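Local coordinates for protein disulfide isomerase (Pseudomonas aeruginosa, PDB 4N30), which probably acts as a DsbA-type thiol-disulfide oxidoreductase of the thioredoxin superfamily, introducing or rearranging disulfide bonds in other proteins, at residues A[178-186]-A[198-208]; A[60-68]-A[98-109]. All blocks are in the same frame, centred on the assembly; numbering follows the deposited sequence. Where two conformers were deposited one is given.

Interaction 1 (A[178-186]-A[198-208])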
loop_
_atom_site.group_PDB
_atom_site.type_symbol
_atom_site.label_atom_id
_atom_site.label_comp_id
_atom_site.label_asym_id
_atom_site.label_seq_id
_atom_site.Cartn_x
_atom_site.Cartn_y
_atom_site.Cartn_z
ATOM N N LYS A 178 -9.054 -13.751 -0.207
ATOM C CA LYS A 178 -7.918 -14.424 0.475
ATOM C C LYS A 178 -8.234 -14.457 1.949
ATOM O O LYS A 178 -7.402 -14.930 2.730
ATOM C CB LYS A 178 -6.624 -13.640 0.253
ATOM C CG LYS A 178 -6.064 -13.760 -1.156
ATOM C CD LYS A 178 -4.761 -12.971 -1.160
ATOM C CE LYS A 178 -4.186 -12.759 -2.542
ATOM N NZ LYS A 178 -3.156 -13.818 -2.681
ATOM N N GLY A 179 -9.383 -14.009 2.407
ATOM C CA GLY A 179 -9.673 -14.090 3.840
ATOM C C GLY A 179 -8.947 -13.040 4.680
ATOM O O GLY A 179 -8.882 -13.175 5.932
ATOM N N ILE A 180 -8.496 -11.972 4.086
ATOM C CA ILE A 180 -7.776 -10.898 4.808
ATOM C C ILE A 180 -8.794 -9.944 5.436
ATOM O O ILE A 180 -9.780 -9.524 4.747
ATOM C CB ILE A 180 -6.904 -10.114 3.803
ATOM C CG1 ILE A 180 -5.814 -11.034 3.306
ATOM C CG2 ILE A 180 -6.178 -8.957 4.488
ATOM C CD1 ILE A 180 -4.846 -10.424 2.264
ATOM N N THR A 181 -8.716 -9.673 6.703
ATOM C CA THR A 181 -9.714 -8.862 7.391
ATOM C C THR A 181 -9.122 -7.668 8.095
ATOM O O THR A 181 -9.906 -6.851 8.603
ATOM C CB THR A 181 -10.489 -9.717 8.430
ATOM O OG1 THR A 181 -9.716 -9.888 9.590
ATOM C CG2 THR A 181 -10.973 -11.069 7.922
ATOM N N ALA A 182 -7.795 -7.599 8.311
ATOM C CA ALA A 182 -7.197 -6.567 9.179
ATOM C C ALA A 182 -5.968 -6.015 8.491
ATOM O O ALA A 182 -5.447 -6.629 7.580
ATOM C CB ALA A 182 -6.871 -7.098 10.586
ATOM N N THR A 183 -5.518 -4.840 8.950
ATOM C CA THR A 183 -4.365 -4.172 8.358
ATOM C C THR A 183 -3.332 -3.821 9.354
ATOM O O THR A 183 -3.651 -3.570 10.558
ATOM C CB THR A 183 -4.757 -2.865 7.623
ATOM O OG1 THR A 183 -5.494 -2.038 8.519
ATOM C CG2 THR A 183 -5.684 -3.158 6.404
ATOM N N PRO A 184 -2.069 -3.884 9.045
ATOM C CA PRO A 184 -1.533 -4.362 7.745
ATOM C C PRO A 184 -1.533 -5.864 7.673
ATOM O O PRO A 184 -1.360 -6.599 8.715
ATOM C CB PRO A 184 -0.068 -3.847 7.782
ATOM C CG PRO A 184 0.283 -3.882 9.283
ATOM C CD PRO A 184 -0.973 -3.438 9.960
ATOM N N THR A 185 -1.767 -6.397 6.509
ATOM C CA THR A 185 -1.538 -7.853 6.256
ATOM C C THR A 185 -0.635 -7.895 5.039
ATOM O O THR A 185 -0.797 -7.104 4.086
ATOM C CB THR A 185 -2.829 -8.573 5.941
ATOM O OG1 THR A 185 -3.604 -8.631 7.142
ATOM C CG2 THR A 185 -2.578 -10.044 5.497
ATOM N N LEU A 186 0.384 -8.734 5.097
ATOM C CA LEU A 186 1.343 -8.908 3.976
ATOM C C LEU A 186 1.072 -10.148 3.184
ATOM O O LEU A 186 0.818 -11.165 3.805
ATOM C CB LEU A 186 2.773 -8.918 4.512
ATOM C CG LEU A 186 3.109 -7.809 5.483
ATOM C CD1 LEU A 186 4.627 -7.922 5.846
ATOM C CD2 LEU A 186 2.804 -6.416 4.896
ATOM N N LYS A 198 1.163 -15.442 3.340
ATOM C CA LYS A 198 0.452 -14.332 3.993
ATOM C C LYS A 198 0.925 -14.229 5.430
ATOM O O LYS A 198 1.078 -15.259 6.199
ATOM C CB LYS A 198 -1.025 -14.638 3.900
ATOM C CG LYS A 198 -1.811 -13.497 4.507
ATOM C CD LYS A 198 -3.255 -13.812 4.860
ATOM C CE LYS A 198 -4.060 -14.449 3.771
ATOM N NZ LYS A 198 -5.235 -15.296 4.297
ATOM N N LEU A 199 1.075 -13.035 5.944
ATOM C CA LEU A 199 1.442 -12.779 7.333
ATOM C C LEU A 199 0.511 -11.678 7.787
ATOM O O LEU A 199 0.451 -10.600 7.213
ATOM C CB LEU A 199 2.860 -12.252 7.484
ATOM C CG LEU A 199 4.017 -12.989 6.760
ATOM C CD1 LEU A 199 5.276 -12.149 6.729
ATOM C CD2 LEU A 199 4.254 -14.237 7.585
ATOM N N GLU A 200 -0.194 -11.888 8.881
ATOM C CA GLU A 200 -1.071 -10.853 9.454
ATOM C C GLU A 200 -0.324 -10.084 10.445
ATOM O O GLU A 200 0.133 -10.755 11.393
ATOM C CB GLU A 200 -2.370 -11.472 10.023
ATOM C CG GLU A 200 -3.267 -10.303 10.661
ATOM C CD GLU A 200 -4.742 -10.683 10.818
ATOM O OE1 GLU A 200 -5.267 -11.497 9.997
ATOM O OE2 GLU A 200 -5.230 -10.226 11.896
ATOM N N GLY A 201 -0.334 -8.744 10.381
ATOM C CA GLY A 201 0.306 -7.891 11.427
ATOM C C GLY A 201 1.558 -7.218 10.959
ATOM O O GLY A 201 1.956 -7.214 9.764
ATOM N N MET A 202 2.088 -6.458 11.920
ATOM C CA MET A 202 3.319 -5.685 11.778
ATOM C C MET A 202 4.544 -6.563 11.808
ATOM O O MET A 202 5.361 -6.513 12.781
ATOM C CB MET A 202 3.419 -4.510 12.762
ATOM C CG MET A 202 2.238 -3.544 12.599
ATOM S SD MET A 202 2.371 -2.141 13.767
ATOM C CE MET A 202 2.439 -2.976 15.302
ATOM N N ALA A 203 4.801 -7.310 10.746
ATOM C CA ALA A 203 5.895 -8.300 10.733
ATOM C C ALA A 203 7.241 -7.602 10.921
ATOM O O ALA A 203 7.616 -6.739 10.112
ATOM C CB ALA A 203 5.860 -9.032 9.394
ATOM N N ASP A 204 8.028 -8.118 11.895
ATOM C CA ASP A 204 9.357 -7.647 12.204
ATOM C C ASP A 204 10.388 -8.315 11.316
ATOM O O ASP A 204 10.048 -9.077 10.394
ATOM C CB ASP A 204 9.738 -7.833 13.698
ATOM C CG ASP A 204 9.771 -9.212 14.136
ATOM O OD1 ASP A 204 9.992 -10.150 13.381
ATOM O OD2 ASP A 204 9.484 -9.500 15.333
ATOM N N GLU A 205 11.650 -7.938 11.418
ATOM C CA GLU A 205 12.605 -8.461 10.444
ATOM C C GLU A 205 12.690 -9.966 10.524
ATOM O O GLU A 205 12.885 -10.580 9.459
ATOM C CB GLU A 205 13.982 -7.835 10.576
ATOM C CG GLU A 205 14.694 -8.107 11.880
ATOM C CD GLU A 205 16.021 -7.327 12.019
ATOM O OE1 GLU A 205 16.496 -6.620 11.042
ATOM O OE2 GLU A 205 16.615 -7.467 13.122
ATOM N N THR A 206 12.573 -10.577 11.705
ATOM C CA THR A 206 12.695 -12.018 11.841
ATOM C C THR A 206 11.558 -12.725 11.072
ATOM O O THR A 206 11.702 -13.774 10.436
ATOM C CB THR A 206 12.686 -12.444 13.272
ATOM O OG1 THR A 206 13.722 -11.663 13.906
ATOM C CG2 THR A 206 12.889 -13.970 13.412
ATOM N N THR A 207 10.348 -12.173 11.224
ATOM C CA THR A 207 9.173 -12.631 10.521
ATOM C C THR A 207 9.375 -12.525 8.994
ATOM O O THR A 207 9.075 -13.494 8.256
ATOM C CB THR A 207 7.933 -11.914 11.043
ATOM O OG1 THR A 207 7.852 -12.195 12.470
ATOM C CG2 THR A 207 6.702 -12.440 10.310
ATOM N N LEU A 208 9.857 -11.401 8.500
ATOM C CA LEU A 208 10.046 -11.238 7.092
ATOM C C LEU A 208 11.081 -12.248 6.573
ATOM O O LEU A 208 10.898 -12.878 5.529
ATOM C CB LEU A 208 10.511 -9.815 6.749
ATOM C CG LEU A 208 9.454 -8.733 7.016
ATOM C CD1 LEU A 208 10.024 -7.368 6.739
ATOM C CD2 LEU A 208 8.176 -8.907 6.241
HETATM O O HOH W 1 -6.177 -13.842 6.452
HETATM O O HOH W 2 -5.959 -10.009 7.778
HETATM O O HOH W 3 -7.998 -11.838 9.537
#
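Leu186 and Leu199 exchange two backbone hydrogen bonds, Leu186 N to Leu199 O at 2.8 Å and Leu199 N to Leu186 O at 2.9 Å. This double link defines a hydrogen-bonded antiparallel pair. Thr185 and Glu200 form the adjoining non-hydrogen-bonded pair, and Gly201 N extends the ladder by donating to Pro184 O at 2.9 Å, just beyond the cis peptide bond that precedes Pro184. Lys198 adds a side-chain tether. Its chain starts out with CG anti to the backbone N (chi1 -178°), runs past Thr185 CG2 and Ile180 CG1, and bends at chi3 so that NZ meets Lys178 O at 2.7 Å, almost in line with the C=O bond. That ammonium therefore holds the chain just past the end of helix 162-177, where Gly179, with positive phi, completes a Schellman motif; water 1 accepts from the same NZ and makes a weak bond to Gly179 O.

Glu200 works through water as well. Its OE1 accepts from waters 2 and 3, which also contact Thr181 N and Thr181 OG1 respectively. Water 2 donates to Thr185 OG1 too, and that hydroxyl in turn donates to Ala182 O at 2.8 Å, from above the carbonyl plane, tying the turn before the strand to the strand itself. On the face carrying Leu186 the packing is apolar: Leu186 CD1 lies 3.7 Å from Leu208 CD2, the two side chains crossing near a right angle, and also touches Ala203 CB. Pro184 CG rests 3.9 Å from Met202 CG.

Strand 196-200 is one edge of the sheet. Strand 185-190 is bonded on its other side to strand 56-62 through Thr185 and Tyr61, while Tyr72 of helix 67-81 lies against Leu186 and Met202.

Interaction 2 (A[60-68]-A[98-109])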
loop_
_atom_site.group_PDB
_atom_site.type_symbol
_atom_site.label_atom_id
_atom_site.label_comp_id
_atom_site.label_asym_id
_atom_site.label_seq_id
_atom_site.Cartn_x
_atom_site.Cartn_y
_atom_site.Cartn_z
ATOM N N GLU A 60 1.543 -5.046 0.683
ATOM C CA GLU A 60 1.114 -4.567 2.012
ATOM C C GLU A 60 -0.329 -4.089 1.894
ATOM O O GLU A 60 -0.587 -3.041 1.283
ATOM C CB GLU A 60 2.035 -3.392 2.492
ATOM C CG GLU A 60 1.560 -2.788 3.809
ATOM C CD GLU A 60 2.180 -1.464 4.167
ATOM O OE1 GLU A 60 2.922 -0.900 3.446
ATOM O OE2 GLU A 60 1.750 -0.973 5.262
ATOM N N TYR A 61 -1.265 -4.874 2.361
ATOM C CA TYR A 61 -2.663 -4.489 2.404
ATOM C C TYR A 61 -2.851 -3.538 3.552
ATOM O O TYR A 61 -2.626 -3.884 4.736
ATOM C CB TYR A 61 -3.582 -5.717 2.574
ATOM C CG TYR A 61 -3.643 -6.523 1.300
ATOM C CD1 TYR A 61 -4.689 -6.339 0.403
ATOM C CD2 TYR A 61 -2.646 -7.478 0.987
ATOM C CE1 TYR A 61 -4.746 -7.020 -0.817
ATOM C CE2 TYR A 61 -2.694 -8.184 -0.242
ATOM C CZ TYR A 61 -3.777 -7.949 -1.059
ATOM O OH TYR A 61 -3.825 -8.593 -2.305
ATOM N N ALA A 62 -3.276 -2.319 3.258
ATOM C CA ALA A 62 -3.191 -1.227 4.223
ATOM C C ALA A 62 -4.275 -0.186 4.061
ATOM O O ALA A 62 -4.961 -0.091 3.023
ATOM C CB ALA A 62 -1.824 -0.562 4.133
ATOM N N ASP A 63 -4.468 0.548 5.155
ATOM C CA ASP A 63 -5.610 1.500 5.333
ATOM C C ASP A 63 -4.991 2.777 5.932
ATOM O O ASP A 63 -4.210 2.717 6.900
ATOM C CB ASP A 63 -6.553 0.779 6.343
ATOM C CG ASP A 63 -7.616 1.671 6.964
ATOM O OD1 ASP A 63 -7.612 2.880 6.873
ATOM O OD2 ASP A 63 -8.544 1.022 7.592
ATOM N N LEU A 64 -5.266 3.915 5.271
ATOM C CA LEU A 64 -4.608 5.172 5.613
ATOM C C LEU A 64 -5.172 5.761 6.933
ATOM O O LEU A 64 -4.527 6.718 7.418
ATOM C CB LEU A 64 -4.795 6.129 4.429
ATOM C CG LEU A 64 -3.809 5.764 3.302
ATOM C CD1 LEU A 64 -4.315 6.308 1.946
ATOM C CD2 LEU A 64 -2.376 6.259 3.575
ATOM N N GLU A 65 -6.214 5.214 7.498
ATOM C CA GLU A 65 -6.718 5.514 8.838
ATOM C C GLU A 65 -6.185 4.585 9.884
ATOM O O GLU A 65 -6.514 4.809 11.078
ATOM C CB GLU A 65 -8.259 5.543 8.832
ATOM C CG GLU A 65 -8.856 6.712 8.034
ATOM C CD GLU A 65 -8.448 8.020 8.649
ATOM O OE1 GLU A 65 -7.482 8.608 8.229
ATOM O OE2 GLU A 65 -9.096 8.433 9.644
ATOM N N CYS A 66 -5.463 3.555 9.528
ATOM C CA CYS A 66 -5.100 2.503 10.517
ATOM C C CYS A 66 -3.814 2.860 11.208
ATOM O O CYS A 66 -2.770 3.185 10.628
ATOM C CB CYS A 66 -4.934 1.196 9.713
ATOM S SG CYS A 66 -4.113 -0.093 10.710
ATOM N N PRO A 67 -3.891 2.887 12.562
ATOM C CA PRO A 67 -2.708 3.325 13.337
ATOM C C PRO A 67 -1.563 2.357 13.209
ATOM O O PRO A 67 -0.408 2.793 13.426
ATOM C CB PRO A 67 -3.287 3.385 14.798
ATOM C CG PRO A 67 -4.393 2.400 14.797
ATOM C CD PRO A 67 -5.042 2.508 13.409
ATOM N N PHE A 68 -1.862 1.109 12.977
ATOM C CA PHE A 68 -0.769 0.133 12.735
ATOM C C PHE A 68 -0.057 0.402 11.422
ATOM O O PHE A 68 1.170 0.409 11.334
ATOM C CB PHE A 68 -1.361 -1.302 12.794
ATOM C CG PHE A 68 -2.001 -1.673 14.103
ATOM C CD1 PHE A 68 -1.202 -1.941 15.251
ATOM C CD2 PHE A 68 -3.397 -1.841 14.158
ATOM C CE1 PHE A 68 -1.865 -2.325 16.466
ATOM C CE2 PHE A 68 -4.022 -2.282 15.337
ATOM C CZ PHE A 68 -3.275 -2.516 16.467
ATOM N N HIS A 98 -13.292 2.329 9.542
ATOM C CA HIS A 98 -12.735 3.625 9.276
ATOM C C HIS A 98 -13.501 4.484 8.288
ATOM O O HIS A 98 -13.092 5.627 7.993
ATOM C CB HIS A 98 -11.236 3.504 8.922
ATOM C CG HIS A 98 -10.412 2.917 9.984
ATOM N ND1 HIS A 98 -10.468 3.164 11.344
ATOM C CD2 HIS A 98 -9.385 2.044 9.790
ATOM C CE1 HIS A 98 -9.490 2.428 11.961
ATOM N NE2 HIS A 98 -8.843 1.754 11.005
ATOM N N GLY A 99 -14.571 3.919 7.748
ATOM C CA GLY A 99 -15.609 4.674 7.020
ATOM C C GLY A 99 -15.104 5.441 5.794
ATOM O O GLY A 99 -14.139 5.036 5.106
ATOM N N GLU A 100 -15.761 6.544 5.568
ATOM C CA GLU A 100 -15.525 7.325 4.392
ATOM C C GLU A 100 -14.097 7.828 4.310
ATOM O O GLU A 100 -13.539 7.914 3.203
ATOM C CB GLU A 100 -16.574 8.487 4.333
ATOM C CG GLU A 100 -16.468 9.374 3.065
ATOM C CD GLU A 100 -16.620 8.582 1.744
ATOM O OE1 GLU A 100 -17.073 7.444 1.684
ATOM O OE2 GLU A 100 -16.151 9.064 0.665
ATOM N N ALA A 101 -13.505 8.248 5.379
ATOM C CA ALA A 101 -12.180 8.823 5.367
ATOM C C ALA A 101 -11.187 7.892 4.729
ATOM O O ALA A 101 -10.383 8.312 3.904
ATOM C CB ALA A 101 -11.708 9.135 6.761
ATOM N N ALA A 102 -11.213 6.596 5.083
ATOM C CA ALA A 102 -10.210 5.679 4.543
ATOM C C ALA A 102 -10.405 5.475 3.042
ATOM O O ALA A 102 -9.460 5.309 2.271
ATOM C CB ALA A 102 -10.224 4.372 5.337
ATOM N N ARG A 103 -11.690 5.418 2.619
ATOM C CA ARG A 103 -11.966 5.260 1.143
ATOM C C ARG A 103 -11.532 6.517 0.360
ATOM O O ARG A 103 -10.909 6.389 -0.702
ATOM C CB ARG A 103 -13.465 4.987 0.932
ATOM C CG ARG A 103 -13.922 3.741 1.659
ATOM C CD ARG A 103 -15.331 3.329 1.327
ATOM N NE ARG A 103 -16.333 4.333 1.690
ATOM C CZ ARG A 103 -17.130 4.275 2.764
ATOM N NH1 ARG A 103 -17.052 3.300 3.698
ATOM N NH2 ARG A 103 -18.058 5.237 2.882
ATOM N N HIS A 104 -11.908 7.694 0.872
ATOM C CA HIS A 104 -11.549 8.931 0.159
ATOM C C HIS A 104 -10.025 9.036 0.121
ATOM O O HIS A 104 -9.493 9.463 -0.924
ATOM C CB HIS A 104 -12.076 10.062 1.095
ATOM C CG HIS A 104 -11.677 11.439 0.653
ATOM N ND1 HIS A 104 -11.939 11.912 -0.628
ATOM C CD2 HIS A 104 -10.991 12.374 1.342
ATOM C CE1 HIS A 104 -11.451 13.173 -0.680
ATOM N NE2 HIS A 104 -10.856 13.463 0.507
ATOM N N GLN A 105 -9.307 8.655 1.192
ATOM C CA GLN A 105 -7.858 8.767 1.196
ATOM C C GLN A 105 -7.226 7.769 0.235
ATOM O O GLN A 105 -6.197 8.128 -0.424
ATOM C CB GLN A 105 -7.367 8.616 2.624
ATOM C CG GLN A 105 -7.751 9.888 3.407
ATOM C CD GLN A 105 -7.777 9.651 4.924
ATOM O OE1 GLN A 105 -7.094 8.712 5.472
ATOM N NE2 GLN A 105 -8.502 10.457 5.610
ATOM N N ALA A 106 -7.794 6.560 0.057
ATOM C CA ALA A 106 -7.313 5.648 -0.938
ATOM C C ALA A 106 -7.411 6.297 -2.349
ATOM O O ALA A 106 -6.524 6.155 -3.183
ATOM C CB ALA A 106 -8.089 4.324 -0.844
ATOM N N ARG A 107 -8.532 6.945 -2.586
ATOM C CA ARG A 107 -8.689 7.594 -3.892
ATOM C C ARG A 107 -7.722 8.729 -4.058
ATOM O O ARG A 107 -7.188 8.909 -5.198
ATOM C CB ARG A 107 -10.132 8.056 -4.038
ATOM C CG ARG A 107 -11.221 6.972 -4.106
ATOM C CD ARG A 107 -12.643 7.483 -4.213
ATOM N NE ARG A 107 -13.588 6.519 -3.764
ATOM C CZ ARG A 107 -14.294 6.594 -2.609
ATOM N NH1 ARG A 107 -14.355 7.710 -1.893
ATOM N NH2 ARG A 107 -15.133 5.596 -2.392
ATOM N N LEU A 108 -7.438 9.510 -3.065
ATOM C CA LEU A 108 -6.492 10.608 -3.150
ATOM C C LEU A 108 -5.117 10.068 -3.537
ATOM O O LEU A 108 -4.456 10.644 -4.445
ATOM C CB LEU A 108 -6.343 11.368 -1.840
ATOM C CG LEU A 108 -7.502 12.238 -1.520
ATOM C CD1 LEU A 108 -7.299 12.806 -0.118
ATOM C CD2 LEU A 108 -7.661 13.350 -2.536
ATOM N N VAL A 109 -4.699 8.922 -2.983
ATOM C CA VAL A 109 -3.327 8.497 -3.261
ATOM C C VAL A 109 -3.251 7.928 -4.740
ATOM O O VAL A 109 -2.238 8.111 -5.451
ATOM C CB VAL A 109 -2.674 7.530 -2.257
ATOM C CG1 VAL A 109 -2.581 8.181 -0.898
ATOM C CG2 VAL A 109 -3.382 6.188 -2.199
HETATM O O HOH W 4 -7.124 3.911 3.113
#
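Glu65 and Ala102 bring the two backbones closest, with CA atoms 5.5 Å apart, where the type I turn from Asp63 to Cys66 meets the first turns of helix 99-131. The turn is fixed from within: Asp63 OD1 accepts from Glu65 N at 2.8 Å, an Asx turn, its carboxylate approached on the anti side and 30° out of plane. Water 4 joins the segments, accepting from Leu64 N and donating to Ala102 O.

Glu65 carries much of the contact. Its CB sits over one face of the His98 ring, 4.0 Å from the centroid and 28° off the normal, a CH-pi contact. CG lies 3.8 Å from Ala102 CB, and a bend at chi2 (-62°) turns CD toward Ala101 CB. The carboxylate crosses the Gln105 side chain at about a right angle, the two flat groups turned steeply against each other. The firmer partners of this carboxylate are Ser132 OG on OE1 and the backbone N atoms of Gly136 and Gly138 on OE2. Leu64 supplies the apolar part: CD1 lies over the helix backbone, 3.5 Å from Gln105 O, and reaches Val109 CG1 at 3.8 Å. On Asp63, OD1 also packs against Ala102 CB at 3.4 Å, while OD2 accepts from Leu95 N.

Two acidic groups are thus buried with backbone N-H groups turned to them: Glu65 and Leu95 serve the two oxygens of Asp63, and Gly136 and Gly138 both serve Glu65 OE2. Across the interface itself, apolar packing, the CH-pi contact and a water bridge contribute to the joining, close beside Cys66, which precedes helix 67-81 in a CxxC pattern of thioredoxin type.

The two interactions are centred about 17 Å apart and come in series, with 60-68 and 98-109 both preceding 178-186 and 198-208. They share one mixed sheet, in which strands 56-62 and 185-190 are antiparallel neighbours: Thr185 O lies 2.9 Å from Tyr61 N, a probable hydrogen bond. Beyond the strand ends the loops also meet, Thr183 OG1 packing 3.2 Å from Cys66 SG and Pro184 CD 3.6 Å from Phe68 CB. Interaction 1 pairs the cis-proline loop and the start of strand 185-190 with edge strand 196-200 and the chain after it; interaction 2 joins the CxxC-bearing turn to helix 99-131. Their juxtaposition is the familiar thioredoxin-fold arrangement, consistent with a redox site here.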